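Side-chain contacts in MlnE (Bacillus amyloliquefaciens subsp. plantarum, PDB 5D2E), which probably reduces the beta-keto group of acyl-carrier-bound polyketide intermediates with NADPH, as the N-terminal B-type ketoreductase of a macrolactin assembly-line protein: residues F101-T106 with D112-V117; S154-F159 with A367-K372; G116-Q121 with N165-K170. All blocks are in the same frame, centred on the assembly; numbering follows the deposited sequence.

Contact 1 (F101-T106 with D112-V117); sequences FTMNFT and DALCGV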
loop_
_atom_site.group_PDB
_atom_site.type_symbol
_atom_site.label_atom_id
_atom_site.label_comp_id
_atom_site.label_asym_id
_atom_site.label_seq_id
_atom_site.Cartn_x
_atom_site.Cartn_y
_atom_site.Cartn_z
ATOM N N PHE A 101 16.470 -27.580 -0.377
ATOM C CA PHE A 101 16.975 -26.918 0.798
ATOM C C PHE A 101 15.869 -26.625 1.785
ATOM O O PHE A 101 14.686 -26.531 1.427
ATOM C CB PHE A 101 17.599 -25.572 0.439
ATOM C CG PHE A 101 18.807 -25.649 -0.404
ATOM C CD1 PHE A 101 18.688 -25.774 -1.777
ATOM C CD2 PHE A 101 20.068 -25.514 0.166
ATOM C CE1 PHE A 101 19.769 -25.838 -2.569
ATOM C CE2 PHE A 101 21.187 -25.595 -0.646
ATOM C CZ PHE A 101 21.040 -25.778 -2.016
ATOM N N THR A 102 16.249 -26.452 3.047
ATOM C CA THR A 102 15.392 -25.853 4.072
ATOM C C THR A 102 16.074 -24.616 4.629
ATOM O O THR A 102 17.311 -24.473 4.546
ATOM C CB THR A 102 15.067 -26.773 5.267
ATOM O OG1 THR A 102 16.270 -27.066 5.970
ATOM C CG2 THR A 102 14.412 -28.073 4.805
ATOM N N MET A 103 15.270 -23.693 5.159
ATOM C CA MET A 103 15.827 -22.474 5.755
ATOM C C MET A 103 14.759 -21.784 6.553
ATOM O O MET A 103 13.602 -22.090 6.412
ATOM C CB MET A 103 16.340 -21.486 4.699
ATOM C CG MET A 103 15.294 -20.937 3.749
ATOM S SD MET A 103 15.994 -19.876 2.409
ATOM C CE MET A 103 16.426 -18.443 3.422
ATOM N N ASN A 104 15.193 -20.825 7.335
ATOM C CA ASN A 104 14.298 -19.913 8.084
ATOM C C ASN A 104 14.178 -18.647 7.241
ATOM O O ASN A 104 15.160 -17.923 7.043
ATOM C CB ASN A 104 14.891 -19.654 9.464
ATOM C CG ASN A 104 13.988 -18.799 10.362
ATOM O OD1 ASN A 104 13.989 -18.944 11.603
ATOM N ND2 ASN A 104 13.290 -17.857 9.750
ATOM N N PHE A 105 12.990 -18.448 6.652
ATOM C CA PHE A 105 12.758 -17.421 5.653
ATOM C C PHE A 105 12.813 -15.971 6.157
ATOM O O PHE A 105 12.830 -15.027 5.371
ATOM C CB PHE A 105 11.403 -17.653 4.995
ATOM C CG PHE A 105 11.369 -18.866 4.107
ATOM C CD1 PHE A 105 12.258 -19.007 3.047
ATOM C CD2 PHE A 105 10.433 -19.849 4.300
ATOM C CE1 PHE A 105 12.203 -20.118 2.222
ATOM C CE2 PHE A 105 10.379 -20.972 3.467
ATOM C CZ PHE A 105 11.235 -21.099 2.444
ATOM N N THR A 106 12.798 -15.858 7.449
ATOM C CA THR A 106 13.063 -14.587 8.167
ATOM C C THR A 106 14.541 -14.279 8.473
ATOM O O THR A 106 14.858 -13.135 8.834
ATOM C CB THR A 106 12.297 -14.540 9.528
ATOM O OG1 THR A 106 12.952 -15.375 10.477
ATOM C CG2 THR A 106 10.866 -15.075 9.430
ATOM N N ASP A 112 22.005 -15.799 2.849
ATOM C CA ASP A 112 23.425 -15.777 2.487
ATOM C C ASP A 112 23.980 -17.111 2.229
ATOM O O ASP A 112 24.737 -17.311 1.250
ATOM C CB ASP A 112 24.284 -15.111 3.574
ATOM C CG ASP A 112 24.026 -13.673 3.684
ATOM O OD1 ASP A 112 23.747 -12.964 2.679
ATOM O OD2 ASP A 112 24.116 -13.218 4.832
ATOM N N ALA A 113 23.665 -18.042 3.143
ATOM C CA ALA A 113 24.086 -19.427 3.022
ATOM C C ALA A 113 23.574 -20.044 1.734
ATOM O O ALA A 113 24.328 -20.705 1.030
ATOM C CB ALA A 113 23.578 -20.243 4.189
ATOM N N LEU A 114 22.277 -19.831 1.435
ATOM C CA LEU A 114 21.717 -20.314 0.187
ATOM C C LEU A 114 22.491 -19.794 -1.019
ATOM O O LEU A 114 22.807 -20.580 -1.913
ATOM C CB LEU A 114 20.246 -19.909 0.030
ATOM C CG LEU A 114 19.504 -20.398 -1.198
ATOM C CD1 LEU A 114 19.402 -21.930 -1.223
ATOM C CD2 LEU A 114 18.124 -19.796 -1.256
ATOM N N CYS A 115 22.695 -18.464 -1.089
ATOM C CA CYS A 115 23.468 -17.886 -2.178
ATOM C C CYS A 115 24.897 -18.505 -2.269
ATOM O O CYS A 115 25.360 -18.826 -3.326
ATOM C CB CYS A 115 23.605 -16.376 -2.024
ATOM S SG CYS A 115 22.070 -15.473 -2.059
ATOM N N GLY A 116 25.547 -18.647 -1.136
ATOM C CA GLY A 116 26.905 -19.206 -1.070
ATOM C C GLY A 116 26.936 -20.605 -1.600
ATOM O O GLY A 116 27.741 -20.947 -2.469
ATOM N N VAL A 117 25.989 -21.420 -1.163
ATOM C CA VAL A 117 25.978 -22.780 -1.637
ATOM C C VAL A 117 25.696 -22.906 -3.122
ATOM O O VAL A 117 26.375 -23.657 -3.838
ATOM C CB VAL A 117 25.014 -23.656 -0.786
ATOM C CG1 VAL A 117 24.879 -25.027 -1.415
ATOM C CG2 VAL A 117 25.544 -23.796 0.632
#

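Contact 2 (S154-F159 with A367-K372); sequences SLFQMF and AFIIKK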
loop_
_atom_site.group_PDB
_atom_site.type_symbol
_atom_site.label_atom_id
_atom_site.label_comp_id
_atom_site.label_asym_id
_atom_site.label_seq_id
_atom_site.Cartn_x
_atom_site.Cartn_y
_atom_site.Cartn_z
ATOM N N SER A 154 10.400 -11.422 4.117
ATOM C CA SER A 154 11.082 -12.500 3.441
ATOM C C SER A 154 11.647 -11.946 2.129
ATOM O O SER A 154 12.783 -12.213 1.731
ATOM C CB SER A 154 10.081 -13.639 3.106
ATOM O OG SER A 154 10.791 -14.544 2.221
ATOM N N LEU A 155 10.857 -11.162 1.436
ATOM C CA LEU A 155 11.318 -10.567 0.172
ATOM C C LEU A 155 12.445 -9.573 0.376
ATOM O O LEU A 155 13.342 -9.515 -0.439
ATOM C CB LEU A 155 10.153 -9.912 -0.591
ATOM C CG LEU A 155 9.170 -10.845 -1.339
ATOM C CD1 LEU A 155 7.970 -10.033 -1.734
ATOM C CD2 LEU A 155 9.773 -11.605 -2.540
ATOM N N PHE A 156 12.359 -8.784 1.431
ATOM C CA PHE A 156 13.442 -7.866 1.740
ATOM C C PHE A 156 14.736 -8.653 1.991
ATOM O O PHE A 156 15.761 -8.319 1.371
ATOM C CB PHE A 156 13.085 -7.052 2.941
ATOM C CG PHE A 156 14.259 -6.461 3.629
ATOM C CD1 PHE A 156 14.973 -5.439 3.029
ATOM C CD2 PHE A 156 14.628 -6.921 4.856
ATOM C CE1 PHE A 156 16.078 -4.897 3.660
ATOM C CE2 PHE A 156 15.719 -6.389 5.480
ATOM C CZ PHE A 156 16.428 -5.361 4.894
ATOM N N GLN A 157 14.677 -9.698 2.836
ATOM C CA GLN A 157 15.860 -10.518 3.084
ATOM C C GLN A 157 16.397 -11.120 1.760
ATOM O O GLN A 157 17.629 -11.144 1.498
ATOM C CB GLN A 157 15.651 -11.598 4.124
ATOM C CG GLN A 157 15.223 -11.163 5.530
ATOM C CD GLN A 157 16.204 -10.255 6.263
ATOM O OE1 GLN A 157 15.918 -9.682 7.353
ATOM N NE2 GLN A 157 17.390 -10.178 5.719
ATOM N N MET A 158 15.482 -11.604 0.920
ATOM C CA MET A 158 15.860 -12.275 -0.291
ATOM C C MET A 158 16.535 -11.312 -1.245
ATOM O O MET A 158 17.610 -11.590 -1.740
ATOM C CB MET A 158 14.637 -12.905 -0.945
ATOM C CG MET A 158 14.972 -13.600 -2.263
ATOM S SD MET A 158 13.497 -13.929 -3.277
ATOM C CE MET A 158 13.281 -12.275 -3.977
ATOM N N PHE A 159 15.947 -10.130 -1.467
ATOM C CA PHE A 159 16.552 -9.202 -2.418
ATOM C C PHE A 159 17.857 -8.633 -1.877
ATOM O O PHE A 159 18.822 -8.522 -2.605
ATOM C CB PHE A 159 15.629 -8.053 -2.736
ATOM C CG PHE A 159 14.515 -8.408 -3.628
ATOM C CD1 PHE A 159 14.772 -8.844 -4.914
ATOM C CD2 PHE A 159 13.198 -8.216 -3.237
ATOM C CE1 PHE A 159 13.750 -9.154 -5.781
ATOM C CE2 PHE A 159 12.169 -8.522 -4.106
ATOM C CZ PHE A 159 12.437 -8.993 -5.364
ATOM N N ALA A 367 15.667 5.015 1.721
ATOM C CA ALA A 367 16.945 4.324 1.504
ATOM C C ALA A 367 16.643 3.182 0.517
ATOM O O ALA A 367 15.548 2.549 0.582
ATOM C CB ALA A 367 17.482 3.741 2.808
ATOM N N PHE A 368 17.592 2.908 -0.359
ATOM C CA PHE A 368 17.498 1.804 -1.268
ATOM C C PHE A 368 17.462 0.530 -0.434
ATOM O O PHE A 368 18.013 0.447 0.676
ATOM C CB PHE A 368 18.725 1.762 -2.244
ATOM C CG PHE A 368 18.578 2.624 -3.486
ATOM C CD1 PHE A 368 18.049 3.907 -3.408
ATOM C CD2 PHE A 368 19.027 2.154 -4.731
ATOM C CE1 PHE A 368 17.955 4.705 -4.526
ATOM C CE2 PHE A 368 18.953 2.953 -5.866
ATOM C CZ PHE A 368 18.407 4.234 -5.755
ATOM N N ILE A 369 16.849 -0.497 -1.003
ATOM C CA ILE A 369 16.774 -1.814 -0.372
ATOM C C ILE A 369 18.147 -2.310 0.088
ATOM O O ILE A 369 18.255 -2.883 1.152
ATOM C CB ILE A 369 16.142 -2.825 -1.372
ATOM C CG1 ILE A 369 14.644 -2.729 -1.322
ATOM C CG2 ILE A 369 16.494 -4.286 -1.036
ATOM C CD1 ILE A 369 14.110 -3.262 0.007
ATOM N N ILE A 370 19.183 -2.073 -0.718
ATOM C CA ILE A 370 20.561 -2.526 -0.373
ATOM C C ILE A 370 21.055 -1.906 0.928
ATOM O O ILE A 370 21.888 -2.501 1.554
ATOM C CB ILE A 370 21.630 -2.273 -1.498
ATOM C CG1 ILE A 370 21.627 -0.822 -2.016
ATOM C CG2 ILE A 370 21.386 -3.182 -2.669
ATOM C CD1 ILE A 370 22.641 -0.494 -3.118
ATOM N N LYS A 371 20.536 -0.734 1.320
ATOM C CA LYS A 371 20.935 -0.024 2.536
ATOM C C LYS A 371 19.893 -0.026 3.636
ATOM O O LYS A 371 20.160 0.435 4.743
ATOM C CB LYS A 371 21.248 1.419 2.185
ATOM C CG LYS A 371 22.271 1.543 1.055
ATOM C CD LYS A 371 23.650 1.986 1.502
ATOM C CE LYS A 371 23.690 3.512 1.633
ATOM N NZ LYS A 371 25.061 4.079 1.481
ATOM N N LYS A 372 18.691 -0.519 3.356
ATOM C CA LYS A 372 17.688 -0.601 4.396
ATOM C C LYS A 372 18.064 -1.608 5.422
ATOM O O LYS A 372 18.722 -2.558 5.161
ATOM C CB LYS A 372 16.319 -1.064 3.834
ATOM C CG LYS A 372 15.450 0.031 3.285
ATOM C CD LYS A 372 14.693 0.769 4.348
ATOM C CE LYS A 372 14.007 1.999 3.767
ATOM N NZ LYS A 372 13.325 2.658 4.887
#

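Contact 3 (G116-Q121 with N165-K170); sequences GVLRSQ and NKLCPK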
loop_
_atom_site.group_PDB
_atom_site.type_symbol
_atom_site.label_atom_id
_atom_site.label_comp_id
_atom_site.label_asym_id
_atom_site.label_seq_id
_atom_site.Cartn_x
_atom_site.Cartn_y
_atom_site.Cartn_z
ATOM N N GLY A 116 25.547 -18.647 -1.136
ATOM C CA GLY A 116 26.905 -19.206 -1.070
ATOM C C GLY A 116 26.936 -20.605 -1.600
ATOM O O GLY A 116 27.741 -20.947 -2.469
ATOM N N VAL A 117 25.989 -21.420 -1.163
ATOM C CA VAL A 117 25.978 -22.780 -1.637
ATOM C C VAL A 117 25.696 -22.906 -3.122
ATOM O O VAL A 117 26.375 -23.657 -3.838
ATOM C CB VAL A 117 25.014 -23.656 -0.786
ATOM C CG1 VAL A 117 24.879 -25.027 -1.415
ATOM C CG2 VAL A 117 25.544 -23.796 0.632
ATOM N N LEU A 118 24.687 -22.163 -3.623
ATOM C CA LEU A 118 24.368 -22.231 -5.039
ATOM C C LEU A 118 25.551 -21.777 -5.913
ATOM O O LEU A 118 25.808 -22.359 -6.944
ATOM C CB LEU A 118 23.132 -21.419 -5.356
ATOM C CG LEU A 118 21.843 -22.003 -4.725
ATOM C CD1 LEU A 118 20.712 -21.025 -5.033
ATOM C CD2 LEU A 118 21.494 -23.388 -5.212
ATOM N N ARG A 119 26.261 -20.754 -5.458
ATOM C CA ARG A 119 27.414 -20.272 -6.192
ATOM C C ARG A 119 28.493 -21.356 -6.224
ATOM O O ARG A 119 29.049 -21.666 -7.297
ATOM C CB ARG A 119 27.904 -18.966 -5.606
ATOM C CG ARG A 119 26.979 -17.788 -6.014
ATOM C CD ARG A 119 27.581 -16.441 -5.734
ATOM N NE ARG A 119 28.877 -16.198 -6.395
ATOM C CZ ARG A 119 29.641 -15.136 -6.156
ATOM N NH1 ARG A 119 29.246 -14.228 -5.279
ATOM N NH2 ARG A 119 30.826 -15.006 -6.732
ATOM N N SER A 120 28.679 -22.011 -5.101
ATOM C CA SER A 120 29.640 -23.098 -5.035
ATOM C C SER A 120 29.281 -24.265 -5.944
ATOM O O SER A 120 30.178 -25.013 -6.366
ATOM C CB SER A 120 29.793 -23.599 -3.589
ATOM O OG SER A 120 30.257 -22.574 -2.690
ATOM N N GLN A 121 27.983 -24.457 -6.224
ATOM C CA GLN A 121 27.451 -25.519 -7.015
ATOM C C GLN A 121 27.304 -25.143 -8.475
ATOM O O GLN A 121 26.867 -25.931 -9.274
ATOM C CB GLN A 121 26.076 -25.904 -6.450
ATOM C CG GLN A 121 26.160 -26.640 -5.152
ATOM C CD GLN A 121 24.814 -26.893 -4.518
ATOM O OE1 GLN A 121 23.783 -26.320 -4.906
ATOM N NE2 GLN A 121 24.818 -27.748 -3.510
ATOM N N ASN A 165 25.273 -10.824 -2.484
ATOM C CA ASN A 165 26.070 -11.981 -2.915
ATOM C C ASN A 165 26.134 -12.119 -4.429
ATOM O O ASN A 165 26.638 -13.110 -4.944
ATOM C CB ASN A 165 25.469 -13.252 -2.287
ATOM C CG ASN A 165 25.557 -13.223 -0.779
ATOM O OD1 ASN A 165 26.623 -13.072 -0.256
ATOM N ND2 ASN A 165 24.453 -13.198 -0.103
ATOM N N LYS A 166 25.556 -11.174 -5.162
ATOM C CA LYS A 166 25.546 -11.153 -6.611
ATOM C C LYS A 166 25.126 -12.481 -7.262
ATOM O O LYS A 166 25.755 -12.968 -8.216
ATOM C CB LYS A 166 26.932 -10.713 -7.105
ATOM C CG LYS A 166 27.277 -9.282 -6.660
ATOM C CD LYS A 166 28.221 -8.649 -7.658
ATOM C CE LYS A 166 29.068 -7.588 -6.982
ATOM N NZ LYS A 166 29.594 -6.655 -8.023
ATOM N N LEU A 167 24.050 -13.069 -6.743
ATOM C CA LEU A 167 23.649 -14.367 -7.174
ATOM C C LEU A 167 23.054 -14.327 -8.590
ATOM O O LEU A 167 23.297 -15.231 -9.372
ATOM C CB LEU A 167 22.711 -14.951 -6.147
ATOM C CG LEU A 167 22.132 -16.276 -6.584
ATOM C CD1 LEU A 167 23.266 -17.272 -6.413
ATOM C CD2 LEU A 167 20.926 -16.689 -5.758
ATOM N N CYS A 168 22.329 -13.236 -8.914
ATOM C CA CYS A 168 21.555 -13.090 -10.114
ATOM C C CYS A 168 21.863 -11.801 -10.825
ATOM O O CYS A 168 21.263 -10.761 -10.557
ATOM C CB CYS A 168 20.048 -13.117 -9.777
ATOM S SG CYS A 168 19.479 -14.563 -8.838
ATOM N N PRO A 169 22.723 -11.870 -11.819
ATOM C CA PRO A 169 22.917 -10.696 -12.675
ATOM C C PRO A 169 21.598 -10.192 -13.287
ATOM O O PRO A 169 21.425 -8.984 -13.433
ATOM C CB PRO A 169 23.876 -11.208 -13.764
ATOM C CG PRO A 169 24.602 -12.353 -13.102
ATOM C CD PRO A 169 23.631 -12.978 -12.123
ATOM N N LYS A 170 20.703 -11.115 -13.640
ATOM C CA LYS A 170 19.346 -10.820 -14.049
ATOM C C LYS A 170 18.452 -11.833 -13.388
ATOM O O LYS A 170 18.814 -13.001 -13.238
ATOM C CB LYS A 170 19.185 -10.981 -15.537
ATOM C CG LYS A 170 19.642 -9.801 -16.362
ATOM C CD LYS A 170 19.046 -9.866 -17.776
ATOM C CE LYS A 170 19.041 -8.486 -18.412
ATOM N NZ LYS A 170 20.435 -7.980 -18.531
#

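Contact 1 (F101-T106 with D112-V117)
Helix 108-120 packs along strand 100-103 of the Rossmann-like N-terminal subdomain through four apolar side chains, F101 and M103 of the strand with L114 and V117 of the helix. F101 and L114 make the larger part of the contact. L114 reaches over one face of the F101 ring with a single methyl, CD1, which lies 3.8 Å from the centroid of the F101 ring and only 9° off the ring normal, a CH-pi contact. The six ring carbons thus lie at similar distances from that methyl. V117 meets the same ring at its edge: its CG1, close to the ring plane, comes within 3.8 Å of F101 CE2. L114 and V117 are three residues apart on the helix, so one turn delivers a methyl to the face and another to the rim of one phenyl group. In L114, CG lies anti to the backbone N (chi1 -177°), which carries the branch off the helix toward the strand and splits its tip between two partners, CD1 on F101 and CD2 on the thioether of M103, where SD is 4.2 Å from L114 CD2. The setting is the beta-alpha-beta crossover from strand 100-103 to strand 127-133, with helix 108-120 as its connecting helix. Strand and helix segments run nearly antiparallel, at 156°, with their axes 10.1 Å apart. L118 adds to the apolar cover of F101, while D110 and Y111, in the first turn of the helix, bond N104 N and F105 O of the connecting turn.

Contact 2 (S154-F159 with A367-K372)
The ring of F156 reaches from helix 141-164 to I369 and K372, across the boundary between the two Rossmann-like halves of the ketoreductase, the N-terminal structural subdomain and the NADP-binding catalytic one. From CB, a first torsion that puts CG roughly anti to the backbone N (chi1 159°) swings the ring off the helix toward the loop 367-372. CD1 is the first ring atom to meet it, 3.8 Å from I369 CD1, which lies at the ring edge and near its plane. CE1 comes next, against K372 CB at 3.8 Å. At the far end CZ stands 3.6 Å from K372 O, again in the plane of the ring, so the carbonyl oxygen faces the polarised edge hydrogens of the F156 ring and not its pi cloud. F156 and I369 run past one another in opposite directions, whereas F156 and K372 cross at about a right angle. One turn further on, F159 adds a looser touch, its CB 4.2 Å from I369 CG2. The loop follows the position of the B-type LDD fingerprint, which in this chain probably reads V-K-D, and the K372 side chain lies about 7 Å from that of Y421, which binds NADP. Bent at chi2 (-81°), K372 turns its amine away from the phenylalanine to a salt bridge with D420 and hydrogen bonds to K365 O and S376 OG. The loop backbone is tied to the N-terminal half as well: E201 OE1 takes I369 N, and the side-chain amide nitrogen NE2 of Q160 bonds both I369 O and K372 O.

Contact 3 (G116-Q121 with N165-K170)
N165 O receives the guanidinium of R119: NH1 lies 2.9 Å from it, but the N-H...O angle of 127° makes this a weak, bent hydrogen bond. R119 CD also leans on the same oxygen, at 3.6 Å from N165 O. The bend of the arginine chain at chi3 (58°) folds its end back over the carbonyl, which meets the guanidinium obliquely. N165 stands where helix 141-164 ends in a Schellman motif, K166 being the first residue to leave the helical conformation, with positive phi. A carbonyl here lies at the negative end of the helix dipole, a place that probably favours the charge of R119. The N165 side chain turns to the other helix, its ND2 bonded to D112 OD1. Beneath the polar part is an apolar one, carried by a single methyl: L167 CD1 rests 3.8 Å from R119 CG and 4.3 Å from L118 CB. Within the first segment G116 O holds two donors, S120 N and S120 OG, the hydroxyl approaching from well above the carbonyl plane. Helix 108-120 thus lies beside the C-terminal end of helix 141-164 and the loop into strand 171-180, with L167 turned inward onto C115 as well, and L118 reaching on to F101 of strand 100-103.

How the contacts relate
Contacts 1 and 3 both use helix 108-120 and share G116 and V117: in contact 1 the helix meets its own preceding strand, in contact 3 the neighbouring helix end and loop. They touch through D112 with N165 and F101 with L118. Contact 1 is buried and wholly apolar; contact 3 is only partly buried, and its exposed arginine makes one weak hydrogen bond to a helix-end carbonyl above a small leucine patch. Contact 2 is buried too, but it joins two subdomains instead of elements within one, and of the three it alone includes a segment of the NADP-binding half. Its aromatic edge meets a carbonyl oxygen, whereas in contact 1 the aromatic face takes a methyl.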